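Local coordinates for WbbM protein (Klebsiella pneumoniae, PDB 6U4B) that is a trimeric, bifunctional glycosyltransferase that polymerises O-antigen, one part belonging to the metal-dependent family 8 type and the other to the DUF4422 family, at residues Asp469-Ala474 with Asp506-Asn511; Ala491-Val496 with Lys512-Arg517; Asn27-Tyr32 with Thr142-Val147; Gly149-Leu154 with Asp272-Val277. All coordinates share one frame; numbering follows the deposited sequence.

Interactions 1 and 2 belong to the glycosyltransferase family 8 part of the chain and interactions 3 and 4 to the DUF4422 side, with centres about 43 to 62 Å apart between the two pairs. Helix 505-513 serves both 1 and 2, which touch through Phe472 against Phe514 and Ile509 against Val496. Interactions 3 and 4 reach one sheet and meet where Cys146 and Val147 pack on Leu153. Interaction 1 is the buried one and is rich in side-chain hydrogen bonds; the other three are partly buried. Apolar packing without hydrogen bonds joins the segments of 2, branched side chains dominate 3 with one weak bond at its rim, and parallel strand pairing governs 4.

Interaction 1 (Asp469-Ala474 with Asp506-Asn511); sequences DEYFQA and DQDIMN
Four side chains, Tyr471, Gln507, Asp508 and Asn511, carry most of the polar bonding between segment 469-474, with its short strand 472-473, and helix 505-513. Both ends of the Asn511 amide bond the backbone of Phe472: OD1 accepts from Phe472 N at 2.9 Å in the carbonyl plane, while ND2 gives a nearly straight bond (173°) to Phe472 O. A second N-H of ND2 goes to Gln507 O one helical turn back, which fixes the amide's rotation. At the Tyr471 hydroxyl, OH donates to Asp508 OD1 at 2.6 Å and accepts from Gln507 NE2, both partners lying at the ring edge. Gln507, its CG anti to the backbone N (chi1 -175°), reaches out extended to accept from Ala474 N on OE1 at 3.0 Å. Asp508 OD2 is held separately by Tyr458 and by the backbone N of Phe504.

Stacking uses the same amide. It lies flat over the Tyr471 ring, planes 5° apart and ND2 3.4 Å above the ring centre; it also stacks, less evenly, on Phe472. Apolar contact is small: Ala474 CB meets Met510 CE, and Phe472 CZ meets Met510 CB.

Gln473, bonded through OE1 to Gly475 and Asn526, lies close to His560 and Asp406, so this helix-to-strand junction borders the magnesium site of the family 8 glycosyltransferase fold.

Interaction 2 (Ala491-Val496 with Lys512-Arg517); sequences AELMRV and KVFYSR
Val513, on the last turn of helix 505-513, points its side chain at helix 489-499 and touches three of its residues. Its CB comes first, 3.8 Å from Leu493 CD2. From there the branches part. CG1, anti to the backbone N (chi1 173°), rests 3.9 Å from the Glu492 methylene CG and also touches Leu493 CD2. CG2 meets Val496 CG2 at 3.7 Å, the two valines lying alongside and pointing opposite ways. Glu492 CG sits across both methyls of Val513, as does Leu493 CD2, whereas of the two only CG2 packs on Val496.

The flanking residues extend this packing. Leu493 CD2 also reaches the Phe514 ring at 3.9 Å from CE1, and Val496 CG2 meets Lys512 CE at 3.9 Å. That lysine therefore contributes its carbon chain here, while its NZ bonds Asn464. Glu492 bends at chi2 and turns its carboxylate to Arg495 on its own helix: Arg495 NH2 gives Glu492 OE2 a 2.7 Å bond from above the carboxylate plane.

Beyond the contact, Phe514 packs on Met484 and Thr489, and the chain makes a type II turn from Phe514 to Arg517. With no hydrogen bond across it, the joint rests on carbon against carbon; Glu492 is paired with Arg495 on its own helix and Lys512 with Asn464, so neither charged end bonds across it.

Interaction 3 (Asn27-Tyr32 with Thr142-Val147); sequences NSVKIY and TIQRCV
Val29 points at helix 140-146 and its neighbouring Val147, and is met there by Ile143, Gln144 and Val147. Its two methyls divide the work: CG1 presses on Ile143 CG2 at 3.7 Å, and CG2 fits into the notch between Gln144 NE2, 3.4 Å away, and Val147 CG2. Two residues along the strand, on the same face, the CD1 ends of Ile31 and Ile143 meet 4.1 Å apart. Ile143 is thus a bump spanning the hollow between Val29 and Ile31, and beyond the contact it also packs on Ile46 and Phe109.

Ahead of the strand, Gln144 bends at chi2 (-108°), which swings its amide over Val29 to Asn27. NE2 makes a weak bond to Asn27 O, 2.6 Å away and bent to 148°, and OE1 lies 3.4 Å from Asn27 CB. Asn27 ND2 also touches Val147 CG2, 3.8 Å away, roughly at right angles to the Val29 methyl.

The segment axes run 10.0 Å apart at 109°, so the helix crosses the strand rather than following it. Val147 goes on to pack on Tyr97 and Leu153, placing the helix against strands 29-35, 97-102 and 152-159: one layer of helix on the mixed sheet of an alpha/beta fold.

Interaction 4 (Gly149-Leu154 with Asp272-Val277); sequences GIDILL and DGELKV
Asp151 and Ile152 pair with Lys276 and Val277 where strands 152-159 and 277-285 start to run side by side as parallel neighbours in the mixed sheet. Lys276 O collects two donors: Asp151 N at 3.0 Å in the carbonyl plane, and Ile152 N in a longer bond of 3.3 Å that is nearly straight (168°). In return, Lys276 N donates to Asp151 OD1 at 3.0 Å, on the lone pair pointing away from the other oxygen. A side chain thus replaces a backbone carbonyl as acceptor at the mouth of the pair. OD2 of the same carboxylate is held by a salt bridge to Arg219, which probably eases the close approach of Glu274 OE1, 3.3 Å from Asp151 OD1. Further along, Ile152 bonds Lys278 through the backbone, and Ile152 O also receives a CA-H contact from Val277.

Apolar contacts flank the bonds. Leu275, with CG anti to the backbone N (chi1 -157°), lays CD1 on Asp151 CB at 3.6 Å and CD2 on Ile152 CD1, and Ile222 of helix 220-240 touches all three residues. Ile150 CG2 rests on Lys276 O, while the lysine's CD lies near Gly149 O. Tightest among the carbons is Val277 CG1 against Leu154 CD2, at 3.5 Å.

Interaction 1 (Asp469-Ala474 with Asp506-Asn511)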
# COMPACT_ATOMS: atom_id res chain seq x y z
N ASP A 469 32.83 -26.36 -17.93
CA ASP A 469 31.38 -26.42 -17.75
C ASP A 469 30.97 -26.17 -16.30
O ASP A 469 29.79 -25.92 -16.05
CB ASP A 469 30.87 -27.78 -18.23
CG ASP A 469 29.38 -27.80 -18.42
OD1 ASP A 469 28.67 -28.42 -17.60
OD2 ASP A 469 28.90 -27.18 -19.40
N GLU A 470 31.90 -26.22 -15.35
CA GLU A 470 31.58 -26.00 -13.95
C GLU A 470 31.67 -24.53 -13.55
O GLU A 470 31.65 -24.22 -12.35
CB GLU A 470 32.50 -26.85 -13.06
CG GLU A 470 32.19 -28.34 -13.13
CD GLU A 470 33.20 -29.18 -12.38
OE1 GLU A 470 34.13 -28.60 -11.78
OE2 GLU A 470 33.06 -30.43 -12.38
N TYR A 471 31.77 -23.63 -14.52
CA TYR A 471 31.83 -22.20 -14.24
C TYR A 471 30.51 -21.74 -13.61
O TYR A 471 29.44 -21.97 -14.18
CB TYR A 471 32.11 -21.44 -15.53
CG TYR A 471 32.45 -19.98 -15.34
CD1 TYR A 471 31.46 -19.01 -15.23
CD2 TYR A 471 33.78 -19.56 -15.30
CE1 TYR A 471 31.77 -17.68 -15.08
CE2 TYR A 471 34.10 -18.23 -15.14
CZ TYR A 471 33.10 -17.29 -15.03
OH TYR A 471 33.43 -15.97 -14.87
N PHE A 472 30.59 -21.10 -12.45
CA PHE A 472 29.41 -20.70 -11.70
C PHE A 472 29.24 -19.18 -11.74
O PHE A 472 30.21 -18.43 -11.86
CB PHE A 472 29.48 -21.17 -10.24
CG PHE A 472 30.57 -20.51 -9.43
CD1 PHE A 472 30.35 -19.29 -8.81
CD2 PHE A 472 31.80 -21.13 -9.28
CE1 PHE A 472 31.35 -18.68 -8.07
CE2 PHE A 472 32.80 -20.53 -8.53
CZ PHE A 472 32.57 -19.31 -7.93
N GLN A 473 27.99 -18.74 -11.62
CA GLN A 473 27.65 -17.33 -11.62
C GLN A 473 27.75 -16.76 -10.21
O GLN A 473 27.34 -17.41 -9.24
CB GLN A 473 26.25 -17.12 -12.19
CG GLN A 473 26.11 -15.90 -13.07
CD GLN A 473 25.90 -14.63 -12.28
OE1 GLN A 473 25.13 -14.61 -11.32
NE2 GLN A 473 26.58 -13.56 -12.67
N ALA A 474 28.28 -15.55 -10.10
CA ALA A 474 28.58 -14.94 -8.81
C ALA A 474 27.46 -14.07 -8.27
O ALA A 474 27.65 -13.39 -7.25
CB ALA A 474 29.87 -14.11 -8.91
N ASP A 506 36.26 -10.43 -10.27
CA ASP A 506 36.23 -11.34 -9.12
C ASP A 506 35.44 -12.61 -9.41
O ASP A 506 35.68 -13.63 -8.74
CB ASP A 506 35.64 -10.63 -7.90
CG ASP A 506 34.23 -10.12 -8.14
OD1 ASP A 506 33.96 -9.60 -9.24
OD2 ASP A 506 33.39 -10.25 -7.23
N GLN A 507 34.51 -12.58 -10.36
CA GLN A 507 33.84 -13.82 -10.74
C GLN A 507 34.84 -14.83 -11.30
O GLN A 507 34.78 -16.02 -10.99
CB GLN A 507 32.73 -13.55 -11.76
CG GLN A 507 31.90 -14.78 -12.11
CD GLN A 507 30.69 -14.47 -12.96
OE1 GLN A 507 29.58 -14.29 -12.44
NE2 GLN A 507 30.88 -14.40 -14.27
N ASP A 508 35.79 -14.35 -12.12
CA ASP A 508 36.84 -15.23 -12.62
C ASP A 508 37.79 -15.66 -11.51
O ASP A 508 38.21 -16.82 -11.47
CB ASP A 508 37.62 -14.53 -13.74
CG ASP A 508 36.89 -14.53 -15.06
OD1 ASP A 508 35.86 -15.24 -15.18
OD2 ASP A 508 37.34 -13.83 -15.99
N ILE A 509 38.13 -14.74 -10.61
CA ILE A 509 39.03 -15.06 -9.51
C ILE A 509 38.43 -16.15 -8.64
O ILE A 509 39.12 -17.11 -8.26
CB ILE A 509 39.35 -13.80 -8.70
CG1 ILE A 509 40.19 -12.82 -9.53
CG2 ILE A 509 40.07 -14.16 -7.40
CD1 ILE A 509 40.43 -11.49 -8.86
N MET A 510 37.14 -16.03 -8.32
CA MET A 510 36.50 -17.02 -7.45
C MET A 510 36.29 -18.34 -8.17
O MET A 510 36.38 -19.40 -7.54
CB MET A 510 35.17 -16.47 -6.93
CG MET A 510 35.33 -15.32 -5.94
SD MET A 510 33.77 -14.75 -5.24
CE MET A 510 33.02 -13.96 -6.66
N ASN A 511 36.01 -18.32 -9.48
CA ASN A 511 35.90 -19.57 -10.22
C ASN A 511 37.23 -20.32 -10.23
O ASN A 511 37.25 -21.55 -10.14
CB ASN A 511 35.43 -19.29 -11.65
CG ASN A 511 33.93 -19.48 -11.81
OD1 ASN A 511 33.46 -20.60 -12.00
ND2 ASN A 511 33.18 -18.39 -11.75

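Interaction 2 (Ala491-Val496 with Lys512-Arg517)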
# COMPACT_ATOMS: atom_id res chain seq x y z
N ALA A 491 43.72 -15.47 1.66
CA ALA A 491 45.07 -15.17 1.21
C ALA A 491 45.27 -15.59 -0.25
O ALA A 491 45.95 -14.90 -1.01
CB ALA A 491 46.10 -15.86 2.11
N GLU A 492 44.68 -16.72 -0.64
CA GLU A 492 44.77 -17.16 -2.03
C GLU A 492 44.00 -16.23 -2.96
O GLU A 492 44.47 -15.90 -4.05
CB GLU A 492 44.26 -18.59 -2.15
CG GLU A 492 44.31 -19.16 -3.56
CD GLU A 492 45.72 -19.50 -4.01
OE1 GLU A 492 46.65 -19.43 -3.18
OE2 GLU A 492 45.89 -19.85 -5.20
N LEU A 493 42.80 -15.80 -2.53
CA LEU A 493 42.03 -14.85 -3.33
C LEU A 493 42.82 -13.57 -3.58
O LEU A 493 42.83 -13.05 -4.70
CB LEU A 493 40.71 -14.52 -2.63
CG LEU A 493 39.68 -15.64 -2.47
CD1 LEU A 493 38.56 -15.21 -1.53
CD2 LEU A 493 39.11 -16.06 -3.82
N MET A 494 43.50 -13.06 -2.55
CA MET A 494 44.32 -11.87 -2.72
C MET A 494 45.49 -12.14 -3.66
O MET A 494 45.81 -11.31 -4.52
CB MET A 494 44.82 -11.38 -1.36
CG MET A 494 43.71 -10.90 -0.43
SD MET A 494 42.78 -9.50 -1.08
CE MET A 494 41.33 -10.31 -1.75
N ARG A 495 46.15 -13.29 -3.50
CA ARG A 495 47.27 -13.62 -4.38
C ARG A 495 46.83 -13.65 -5.84
O ARG A 495 47.51 -13.09 -6.71
CB ARG A 495 47.88 -14.95 -3.97
CG ARG A 495 49.25 -15.22 -4.60
CD ARG A 495 49.66 -16.67 -4.40
NE ARG A 495 48.69 -17.59 -5.00
CZ ARG A 495 48.72 -17.98 -6.27
NH1 ARG A 495 49.67 -17.53 -7.08
NH2 ARG A 495 47.80 -18.82 -6.73
N VAL A 496 45.69 -14.29 -6.12
CA VAL A 496 45.18 -14.35 -7.49
C VAL A 496 44.81 -12.96 -7.98
O VAL A 496 45.03 -12.62 -9.15
CB VAL A 496 44.00 -15.33 -7.57
CG1 VAL A 496 43.26 -15.18 -8.89
CG2 VAL A 496 44.48 -16.76 -7.39
N LYS A 512 38.34 -19.59 -10.32
CA LYS A 512 39.65 -20.23 -10.30
C LYS A 512 39.98 -20.78 -8.92
O LYS A 512 40.41 -21.93 -8.78
CB LYS A 512 40.72 -19.24 -10.77
CG LYS A 512 42.15 -19.67 -10.48
CD LYS A 512 43.16 -18.78 -11.20
CE LYS A 512 44.56 -18.93 -10.63
NZ LYS A 512 45.06 -20.33 -10.67
N VAL A 513 39.77 -19.97 -7.88
CA VAL A 513 40.17 -20.39 -6.54
C VAL A 513 39.22 -21.45 -5.99
O VAL A 513 39.65 -22.36 -5.26
CB VAL A 513 40.27 -19.17 -5.61
CG1 VAL A 513 40.53 -19.60 -4.17
CG2 VAL A 513 41.38 -18.24 -6.08
N PHE A 514 37.94 -21.38 -6.33
CA PHE A 514 36.96 -22.32 -5.79
C PHE A 514 36.73 -23.53 -6.68
O PHE A 514 35.83 -24.33 -6.40
CB PHE A 514 35.62 -21.62 -5.54
CG PHE A 514 35.71 -20.39 -4.67
CD1 PHE A 514 36.77 -20.22 -3.78
CD2 PHE A 514 34.74 -19.40 -4.74
CE1 PHE A 514 36.85 -19.09 -2.99
CE2 PHE A 514 34.82 -18.27 -3.94
CZ PHE A 514 35.88 -18.11 -3.07
N TYR A 515 37.53 -23.70 -7.74
CA TYR A 515 37.28 -24.78 -8.70
C TYR A 515 37.31 -26.14 -8.01
O TYR A 515 38.20 -26.41 -7.19
CB TYR A 515 38.32 -24.75 -9.82
CG TYR A 515 38.05 -25.81 -10.87
CD1 TYR A 515 36.91 -25.75 -11.66
CD2 TYR A 515 38.93 -26.87 -11.06
CE1 TYR A 515 36.65 -26.72 -12.62
CE2 TYR A 515 38.68 -27.84 -12.01
CZ TYR A 515 37.54 -27.76 -12.79
OH TYR A 515 37.27 -28.71 -13.74
N SER A 516 36.34 -26.98 -8.35
CA SER A 516 36.12 -28.31 -7.78
C SER A 516 35.77 -28.26 -6.30
O SER A 516 35.78 -29.30 -5.63
CB SER A 516 37.33 -29.24 -8.00
OG SER A 516 38.43 -28.85 -7.21
N ARG A 517 35.45 -27.08 -5.77
CA ARG A 517 35.00 -26.92 -4.39
C ARG A 517 33.66 -26.18 -4.37
O ARG A 517 33.40 -25.35 -3.50
CB ARG A 517 36.03 -26.16 -3.56
CG ARG A 517 37.47 -26.67 -3.70
CD ARG A 517 37.70 -28.00 -3.01
NE ARG A 517 37.35 -27.96 -1.59
CZ ARG A 517 38.12 -27.42 -0.64
NH1 ARG A 517 39.28 -26.86 -0.96
NH2 ARG A 517 37.72 -27.43 0.62

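Interaction 3 (Asn27-Tyr32 with Thr142-Val147)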
# COMPACT_ATOMS: atom_id res chain seq x y z
N ASN A 27 45.73 -5.64 40.36
CA ASN A 27 45.97 -4.51 39.48
C ASN A 27 45.26 -4.69 38.14
O ASN A 27 45.55 -5.64 37.40
CB ASN A 27 47.47 -4.31 39.25
CG ASN A 27 47.86 -2.85 39.15
OD1 ASN A 27 47.28 -1.99 39.80
ND2 ASN A 27 48.86 -2.56 38.31
N SER A 28 44.34 -3.78 37.82
CA SER A 28 43.52 -3.87 36.62
C SER A 28 43.66 -2.61 35.79
O SER A 28 43.68 -1.49 36.32
CB SER A 28 42.04 -4.09 36.97
OG SER A 28 41.87 -5.23 37.81
N VAL A 29 43.75 -2.79 34.47
CA VAL A 29 43.90 -1.68 33.53
C VAL A 29 42.89 -1.87 32.41
O VAL A 29 42.76 -2.97 31.86
CB VAL A 29 45.33 -1.59 32.97
CG1 VAL A 29 45.48 -0.37 32.09
CG2 VAL A 29 46.35 -1.57 34.11
N LYS A 30 42.18 -0.79 32.07
CA LYS A 30 41.29 -0.76 30.92
C LYS A 30 41.48 0.57 30.22
O LYS A 30 41.21 1.62 30.81
CB LYS A 30 39.83 -0.96 31.33
CG LYS A 30 39.50 -2.39 31.72
CD LYS A 30 38.09 -2.51 32.28
CE LYS A 30 37.20 -3.33 31.36
NZ LYS A 30 35.88 -3.62 32.00
N ILE A 31 41.96 0.53 28.98
CA ILE A 31 42.21 1.73 28.19
C ILE A 31 41.34 1.67 26.94
O ILE A 31 41.26 0.62 26.29
CB ILE A 31 43.70 1.86 27.81
CG1 ILE A 31 44.57 1.81 29.07
CG2 ILE A 31 43.94 3.15 27.05
CD1 ILE A 31 46.05 1.73 28.77
N TYR A 32 40.69 2.78 26.62
CA TYR A 32 39.74 2.84 25.52
C TYR A 32 40.29 3.68 24.38
O TYR A 32 40.88 4.74 24.60
CB TYR A 32 38.40 3.42 26.01
CG TYR A 32 37.78 2.61 27.12
CD1 TYR A 32 36.81 1.65 26.86
CD2 TYR A 32 38.17 2.81 28.44
CE1 TYR A 32 36.25 0.91 27.87
CE2 TYR A 32 37.61 2.07 29.47
CZ TYR A 32 36.65 1.12 29.18
OH TYR A 32 36.10 0.38 30.20
N THR A 142 53.48 -4.92 29.92
CA THR A 142 54.25 -3.68 29.93
C THR A 142 53.43 -2.52 30.49
O THR A 142 53.97 -1.66 31.19
CB THR A 142 54.75 -3.35 28.53
OG1 THR A 142 55.47 -4.47 28.00
CG2 THR A 142 55.67 -2.14 28.56
N ILE A 143 52.13 -2.49 30.20
CA ILE A 143 51.28 -1.43 30.71
C ILE A 143 51.10 -1.56 32.22
O ILE A 143 51.02 -0.55 32.93
CB ILE A 143 49.94 -1.42 29.96
CG1 ILE A 143 50.15 -0.99 28.50
CG2 ILE A 143 48.93 -0.50 30.64
CD1 ILE A 143 48.90 -0.98 27.66
N GLN A 144 51.05 -2.79 32.73
CA GLN A 144 50.86 -2.98 34.17
C GLN A 144 52.08 -2.52 34.96
O GLN A 144 51.93 -1.88 36.01
CB GLN A 144 50.55 -4.45 34.46
CG GLN A 144 49.09 -4.83 34.25
CD GLN A 144 48.36 -5.07 35.55
OE1 GLN A 144 48.87 -5.74 36.45
NE2 GLN A 144 47.15 -4.53 35.66
N ARG A 145 53.29 -2.85 34.49
CA ARG A 145 54.49 -2.40 35.19
C ARG A 145 54.66 -0.89 35.09
O ARG A 145 55.28 -0.27 35.97
CB ARG A 145 55.73 -3.11 34.65
CG ARG A 145 55.84 -4.58 35.04
CD ARG A 145 57.30 -5.00 35.17
NE ARG A 145 57.44 -6.39 35.61
CZ ARG A 145 58.59 -6.92 36.04
NH1 ARG A 145 59.69 -6.19 36.08
NH2 ARG A 145 58.62 -8.19 36.42
N CYS A 146 54.13 -0.27 34.04
CA CYS A 146 54.29 1.16 33.87
C CYS A 146 53.40 1.95 34.82
O CYS A 146 53.74 3.08 35.19
CB CYS A 146 53.99 1.55 32.42
SG CYS A 146 54.38 3.25 31.98
N VAL A 147 52.27 1.37 35.24
CA VAL A 147 51.31 2.07 36.09
C VAL A 147 51.47 1.72 37.57
O VAL A 147 50.63 2.10 38.38
CB VAL A 147 49.86 1.79 35.64
CG1 VAL A 147 49.66 2.14 34.19
CG2 VAL A 147 49.49 0.34 35.93

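Interaction 4 (Gly149-Leu154 with Asp272-Val277)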
# COMPACT_ATOMS: atom_id res chain seq x y z
N GLY A 149 53.07 2.26 40.81
CA GLY A 149 52.70 3.15 41.90
C GLY A 149 52.39 4.56 41.44
O GLY A 149 52.59 5.52 42.19
N ILE A 150 51.89 4.69 40.21
CA ILE A 150 51.65 5.98 39.60
C ILE A 150 50.17 6.32 39.71
O ILE A 150 49.30 5.44 39.64
CB ILE A 150 52.12 5.99 38.13
CG1 ILE A 150 53.53 5.42 38.02
CG2 ILE A 150 52.09 7.40 37.55
CD1 ILE A 150 54.57 6.19 38.82
N ASP A 151 49.88 7.61 39.89
CA ASP A 151 48.50 8.07 39.94
C ASP A 151 47.95 8.41 38.55
O ASP A 151 46.84 7.99 38.20
CB ASP A 151 48.38 9.30 40.85
CG ASP A 151 48.73 8.99 42.30
OD1 ASP A 151 49.77 9.48 42.78
OD2 ASP A 151 47.97 8.24 42.95
N ILE A 152 48.72 9.16 37.76
CA ILE A 152 48.28 9.61 36.44
C ILE A 152 49.44 9.46 35.47
O ILE A 152 50.56 9.88 35.76
CB ILE A 152 47.81 11.08 36.46
CG1 ILE A 152 46.59 11.25 37.37
CG2 ILE A 152 47.49 11.56 35.05
CD1 ILE A 152 46.13 12.68 37.50
N LEU A 153 49.16 8.87 34.30
CA LEU A 153 50.10 8.81 33.19
C LEU A 153 49.52 9.58 32.02
O LEU A 153 48.31 9.56 31.80
CB LEU A 153 50.40 7.36 32.78
CG LEU A 153 50.90 6.39 33.87
CD1 LEU A 153 49.74 5.74 34.62
CD2 LEU A 153 51.80 5.34 33.25
N LEU A 154 50.39 10.27 31.27
CA LEU A 154 49.93 11.12 30.18
C LEU A 154 51.13 11.58 29.34
O LEU A 154 52.28 11.31 29.73
CB LEU A 154 49.14 12.32 30.74
CG LEU A 154 49.75 13.46 31.55
CD1 LEU A 154 48.67 14.49 31.84
CD2 LEU A 154 50.34 12.96 32.85
N ASP A 272 47.52 20.51 46.28
CA ASP A 272 46.96 20.05 47.55
C ASP A 272 47.92 19.12 48.29
O ASP A 272 48.08 19.24 49.51
CB ASP A 272 45.63 19.35 47.30
CG ASP A 272 44.50 20.32 47.04
OD1 ASP A 272 44.58 21.48 47.52
OD2 ASP A 272 43.52 19.94 46.37
N GLY A 273 48.57 18.21 47.57
CA GLY A 273 49.50 17.29 48.20
C GLY A 273 50.27 16.45 47.21
O GLY A 273 50.77 16.96 46.20
N GLU A 274 50.37 15.16 47.48
CA GLU A 274 51.10 14.26 46.60
C GLU A 274 50.36 14.07 45.28
O GLU A 274 49.13 14.18 45.20
CB GLU A 274 51.30 12.90 47.27
CG GLU A 274 50.01 12.24 47.76
CD GLU A 274 49.23 11.53 46.67
OE1 GLU A 274 49.83 11.19 45.63
OE2 GLU A 274 48.01 11.32 46.84
N LEU A 275 51.13 13.81 44.23
CA LEU A 275 50.61 13.24 42.99
C LEU A 275 51.78 12.76 42.14
O LEU A 275 52.66 13.55 41.79
CB LEU A 275 49.75 14.23 42.21
CG LEU A 275 48.77 13.53 41.26
CD1 LEU A 275 47.85 12.61 42.05
CD2 LEU A 275 47.97 14.52 40.45
N LYS A 276 51.80 11.47 41.81
CA LYS A 276 52.88 10.87 41.05
C LYS A 276 52.45 10.79 39.58
O LYS A 276 51.52 10.06 39.23
CB LYS A 276 53.25 9.50 41.61
CG LYS A 276 53.83 9.60 43.01
CD LYS A 276 54.27 8.26 43.55
CE LYS A 276 55.16 8.44 44.77
NZ LYS A 276 54.64 9.50 45.69
N VAL A 277 53.13 11.57 38.74
CA VAL A 277 52.82 11.70 37.32
C VAL A 277 53.97 11.11 36.53
O VAL A 277 55.14 11.40 36.81
CB VAL A 277 52.57 13.17 36.95
CG1 VAL A 277 52.62 13.35 35.44
CG2 VAL A 277 51.24 13.65 37.51